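Local structure of chitin binding protein (6IF7) at residues Ser9-Arg21 and Gly35-Ile47. The protein binds copper and chitin and is possibly a lytic polysaccharide monooxygenase of the AA10 family, with insecticidal activity. Numbering follows the deposited sequence.
Sequences SRVYRCRLENPER and GTQAFYDWNEVNI
In the helical region inserted between strands 2-6 and 46-47 of the AA10 fold, helix 10-16 packs against helix 36-40 and the turn after it, and Y12 lies on W42. The helix axes cross at -109°, with a closest approach of 9.2 Å. Y12 CD1 sits over the centre of the W42 ring, 3.6 Å from W42 CD2; the planes meet at 31°, too inclined for a regular stack. W42 CG stands between its own backbone N and carbonyl carbon (chi1 60°), which sets the indole beside the Y12 side chain, the two pointing the same way; R15 CG comes within 3.5 Å of W42 CD1, and V11 CG2 packs on W42 CB. Replacing W42 by alanine removes the indole, which is likely to leave one face of the Y12 ring and the aliphatic part of R15 without their partner. Deeper in, C14 CB lies 3.6 Å from F39 CE1, and the sulfur of C14 is tied to C27 of helix 25-34, on which F39 also rests. P19 CG makes a CH-pi contact over the Y40 ring, 3.8 Å from its centroid. Y40 OH donates to E20 OE2 (2.6 Å), on the anti lone pair of that oxygen, while a water bridges R15 NE and Y40 O. With the W42 side chain about 10 Å from the copper ion and E44 hydrogen-bonded to H1, the turn after helix 36-40 leads toward the histidine-brace copper site characteristic of lytic polysaccharide monooxygenases.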
# COMPACT_ATOMS: atom_id res chain seq x y z
N SER A 9 3.44 -0.41 -4.60
CA SER A 9 3.41 -1.03 -3.27
C SER A 9 4.67 -1.84 -2.99
O SER A 9 5.38 -2.25 -3.92
CB SER A 9 2.22 -1.97 -3.18
OG SER A 9 2.41 -3.07 -4.06
N ARG A 10 4.96 -2.05 -1.71
CA ARG A 10 6.09 -2.92 -1.30
C ARG A 10 5.99 -4.31 -1.92
O ARG A 10 6.97 -4.84 -2.46
CB ARG A 10 6.12 -3.09 0.22
CG ARG A 10 6.53 -1.86 0.96
CD ARG A 10 6.50 -2.06 2.45
NE ARG A 10 6.92 -0.82 3.10
CZ ARG A 10 6.88 -0.59 4.42
NH1 ARG A 10 6.46 -1.53 5.27
NH2 ARG A 10 7.28 0.59 4.87
N VAL A 11 4.78 -4.88 -1.84
CA VAL A 11 4.55 -6.24 -2.30
C VAL A 11 4.75 -6.40 -3.79
O VAL A 11 5.44 -7.33 -4.20
CB VAL A 11 3.20 -6.82 -1.78
CG1 VAL A 11 1.97 -6.26 -2.52
CG2 VAL A 11 3.25 -8.36 -1.78
N TYR A 12 4.22 -5.47 -4.59
CA TYR A 12 4.35 -5.56 -6.05
C TYR A 12 5.76 -5.25 -6.50
O TYR A 12 6.27 -5.92 -7.40
CB TYR A 12 3.34 -4.67 -6.74
CG TYR A 12 3.33 -4.75 -8.27
CD1 TYR A 12 3.46 -5.98 -8.94
CD2 TYR A 12 3.14 -3.60 -9.04
CE1 TYR A 12 3.40 -6.06 -10.33
CE2 TYR A 12 3.10 -3.65 -10.45
CZ TYR A 12 3.25 -4.88 -11.09
OH TYR A 12 3.23 -4.93 -12.47
N ARG A 13 6.42 -4.27 -5.87
CA ARG A 13 7.85 -4.00 -6.15
C ARG A 13 8.77 -5.20 -5.85
O ARG A 13 9.64 -5.53 -6.66
CB ARG A 13 8.33 -2.79 -5.34
CG ARG A 13 9.81 -2.45 -5.53
CD ARG A 13 10.27 -1.21 -4.74
NE ARG A 13 10.10 0.02 -5.50
CZ ARG A 13 10.86 0.42 -6.52
NH1 ARG A 13 11.90 -0.31 -6.92
NH2 ARG A 13 10.60 1.56 -7.14
N CYS A 14 8.60 -5.82 -4.68
CA CYS A 14 9.41 -7.00 -4.35
C CYS A 14 9.15 -8.15 -5.34
O CYS A 14 10.10 -8.80 -5.78
CB CYS A 14 9.22 -7.44 -2.89
SG CYS A 14 9.85 -6.23 -1.69
N ARG A 15 7.90 -8.35 -5.76
CA ARG A 15 7.62 -9.26 -6.88
C ARG A 15 8.45 -8.94 -8.12
O ARG A 15 9.00 -9.85 -8.74
CB ARG A 15 6.13 -9.24 -7.26
CG ARG A 15 5.79 -9.95 -8.56
CD ARG A 15 5.93 -11.46 -8.40
NE ARG A 15 5.84 -12.17 -9.68
CZ ARG A 15 6.85 -12.39 -10.52
NH1 ARG A 15 8.07 -11.97 -10.27
NH2 ARG A 15 6.63 -13.06 -11.63
N LEU A 16 8.49 -7.66 -8.50
CA LEU A 16 9.20 -7.25 -9.72
C LEU A 16 10.71 -7.31 -9.59
O LEU A 16 11.41 -7.36 -10.59
CB LEU A 16 8.76 -5.86 -10.19
CG LEU A 16 7.32 -5.80 -10.70
CD1 LEU A 16 7.01 -4.39 -11.16
CD2 LEU A 16 7.04 -6.79 -11.84
N GLU A 17 11.23 -7.36 -8.37
CA GLU A 17 12.64 -7.64 -8.16
C GLU A 17 12.99 -9.13 -8.25
O GLU A 17 14.16 -9.47 -8.16
CB GLU A 17 13.10 -7.10 -6.82
CG GLU A 17 13.01 -5.60 -6.69
CD GLU A 17 13.57 -5.12 -5.37
OE1 GLU A 17 14.14 -5.96 -4.64
OE2 GLU A 17 13.45 -3.91 -5.05
N ASN A 18 11.98 -10.01 -8.43
CA ASN A 18 12.13 -11.47 -8.50
C ASN A 18 12.26 -12.13 -7.10
O ASN A 18 13.32 -12.05 -6.47
CB ASN A 18 13.25 -11.90 -9.48
CG ASN A 18 13.56 -13.38 -9.45
OD1 ASN A 18 12.70 -14.23 -9.21
ND2 ASN A 18 14.83 -13.70 -9.69
N PRO A 19 11.17 -12.75 -6.62
CA PRO A 19 11.20 -13.46 -5.33
C PRO A 19 12.29 -14.55 -5.21
O PRO A 19 12.77 -14.80 -4.11
CB PRO A 19 9.80 -14.11 -5.23
CG PRO A 19 8.94 -13.34 -6.18
CD PRO A 19 9.84 -12.86 -7.27
N GLU A 20 12.69 -15.16 -6.33
CA GLU A 20 13.76 -16.18 -6.32
C GLU A 20 15.13 -15.62 -5.97
O GLU A 20 15.97 -16.37 -5.51
CB GLU A 20 13.86 -16.93 -7.67
CG GLU A 20 12.60 -17.66 -8.11
CD GLU A 20 12.01 -18.54 -7.02
OE1 GLU A 20 12.79 -19.20 -6.29
OE2 GLU A 20 10.77 -18.60 -6.88
N ARG A 21 15.37 -14.33 -6.24
CA ARG A 21 16.68 -13.74 -5.97
C ARG A 21 16.56 -12.22 -5.90
O ARG A 21 16.94 -11.50 -6.84
CB ARG A 21 17.69 -14.16 -7.05
CG ARG A 21 19.11 -14.00 -6.57
CD ARG A 21 20.11 -14.26 -7.67
NE ARG A 21 21.45 -14.03 -7.16
CZ ARG A 21 22.59 -14.18 -7.85
NH1 ARG A 21 22.59 -14.56 -9.13
NH2 ARG A 21 23.74 -13.93 -7.23
N GLY A 35 8.90 -15.83 2.66
CA GLY A 35 9.06 -16.84 1.61
C GLY A 35 8.59 -16.30 0.28
O GLY A 35 8.04 -15.20 0.20
N THR A 36 8.78 -17.07 -0.78
CA THR A 36 8.55 -16.56 -2.13
C THR A 36 7.08 -16.53 -2.53
O THR A 36 6.66 -15.62 -3.25
CB THR A 36 9.33 -17.36 -3.19
OG1 THR A 36 9.04 -18.75 -3.01
CG2 THR A 36 10.81 -17.14 -3.08
N GLN A 37 6.31 -17.51 -2.08
CA GLN A 37 4.96 -17.67 -2.60
C GLN A 37 4.11 -16.45 -2.29
O GLN A 37 3.33 -16.02 -3.13
CB GLN A 37 4.28 -18.94 -2.07
CG GLN A 37 2.93 -19.26 -2.74
CD GLN A 37 3.01 -19.27 -4.28
OE1 GLN A 37 2.15 -18.70 -4.96
NE2 GLN A 37 4.04 -19.91 -4.83
N ALA A 38 4.27 -15.89 -1.09
CA ALA A 38 3.56 -14.65 -0.70
C ALA A 38 3.68 -13.56 -1.79
O ALA A 38 2.69 -12.87 -2.10
CB ALA A 38 4.10 -14.13 0.62
N PHE A 39 4.88 -13.45 -2.37
CA PHE A 39 5.18 -12.41 -3.37
C PHE A 39 4.71 -12.72 -4.78
O PHE A 39 4.41 -11.79 -5.53
CB PHE A 39 6.66 -12.04 -3.33
CG PHE A 39 7.04 -11.37 -2.04
CD1 PHE A 39 6.88 -10.00 -1.87
CD2 PHE A 39 7.46 -12.14 -0.95
CE1 PHE A 39 7.18 -9.41 -0.66
CE2 PHE A 39 7.75 -11.55 0.27
CZ PHE A 39 7.62 -10.18 0.42
N TYR A 40 4.62 -13.99 -5.14
CA TYR A 40 3.88 -14.36 -6.33
C TYR A 40 2.39 -14.11 -6.13
O TYR A 40 1.69 -13.91 -7.10
CB TYR A 40 4.15 -15.80 -6.74
CG TYR A 40 5.58 -16.06 -7.13
CD1 TYR A 40 6.13 -15.41 -8.23
CD2 TYR A 40 6.38 -16.93 -6.40
CE1 TYR A 40 7.45 -15.65 -8.62
CE2 TYR A 40 7.69 -17.18 -6.77
CZ TYR A 40 8.21 -16.53 -7.88
OH TYR A 40 9.52 -16.72 -8.23
N ASP A 41 1.91 -14.12 -4.88
CA ASP A 41 0.54 -13.70 -4.53
C ASP A 41 0.47 -12.22 -4.09
O ASP A 41 -0.27 -11.88 -3.14
CB ASP A 41 -0.02 -14.57 -3.40
CG ASP A 41 0.06 -16.06 -3.70
OD1 ASP A 41 0.23 -16.43 -4.87
OD2 ASP A 41 -0.05 -16.85 -2.74
N TRP A 42 1.21 -11.35 -4.79
CA TRP A 42 1.27 -9.90 -4.44
C TRP A 42 -0.09 -9.21 -4.55
O TRP A 42 -0.34 -8.17 -3.91
CB TRP A 42 2.31 -9.16 -5.31
CG TRP A 42 1.99 -9.23 -6.77
CD1 TRP A 42 2.43 -10.16 -7.65
CD2 TRP A 42 1.12 -8.37 -7.50
NE1 TRP A 42 1.91 -9.92 -8.90
CE2 TRP A 42 1.10 -8.83 -8.83
CE3 TRP A 42 0.38 -7.23 -7.17
CZ2 TRP A 42 0.35 -8.20 -9.83
CZ3 TRP A 42 -0.36 -6.59 -8.17
CH2 TRP A 42 -0.37 -7.08 -9.47
N ASN A 43 -0.98 -9.80 -5.35
CA ASN A 43 -2.29 -9.22 -5.61
C ASN A 43 -3.38 -9.59 -4.60
O ASN A 43 -4.55 -9.24 -4.79
CB ASN A 43 -2.73 -9.59 -7.04
CG ASN A 43 -2.90 -11.09 -7.25
OD1 ASN A 43 -2.52 -11.90 -6.41
ND2 ASN A 43 -3.46 -11.46 -8.39
N GLU A 44 -3.00 -10.30 -3.54
CA GLU A 44 -3.96 -10.84 -2.61
C GLU A 44 -3.55 -10.57 -1.16
O GLU A 44 -3.62 -11.45 -0.31
CB GLU A 44 -4.17 -12.35 -2.89
CG GLU A 44 -5.49 -12.86 -2.34
CD GLU A 44 -5.72 -14.34 -2.59
OE1 GLU A 44 -5.04 -15.16 -1.97
OE2 GLU A 44 -6.59 -14.66 -3.41
N VAL A 45 -3.17 -9.32 -0.88
CA VAL A 45 -3.08 -8.85 0.51
C VAL A 45 -4.50 -8.44 0.94
O VAL A 45 -4.84 -7.26 1.03
CB VAL A 45 -2.04 -7.73 0.69
CG1 VAL A 45 -1.90 -7.37 2.16
CG2 VAL A 45 -0.69 -8.16 0.10
N ASN A 46 -5.33 -9.45 1.20
CA ASN A 46 -6.72 -9.22 1.47
C ASN A 46 -7.17 -9.75 2.85
O ASN A 46 -6.47 -10.51 3.55
CB ASN A 46 -7.57 -9.80 0.33
CG ASN A 46 -7.57 -11.31 0.29
OD1 ASN A 46 -6.72 -11.96 0.85
ND2 ASN A 46 -8.54 -11.86 -0.38
N ILE A 47 -8.34 -9.25 3.24
CA ILE A 47 -9.11 -9.78 4.34
C ILE A 47 -10.44 -10.04 3.65
O ILE A 47 -11.20 -9.09 3.41
CB ILE A 47 -9.24 -8.76 5.49
CG1 ILE A 47 -7.86 -8.49 6.09
CG2 ILE A 47 -10.21 -9.27 6.58
CD1 ILE A 47 -7.86 -7.50 7.24
O HOH W 1 3.19 -13.26 -9.57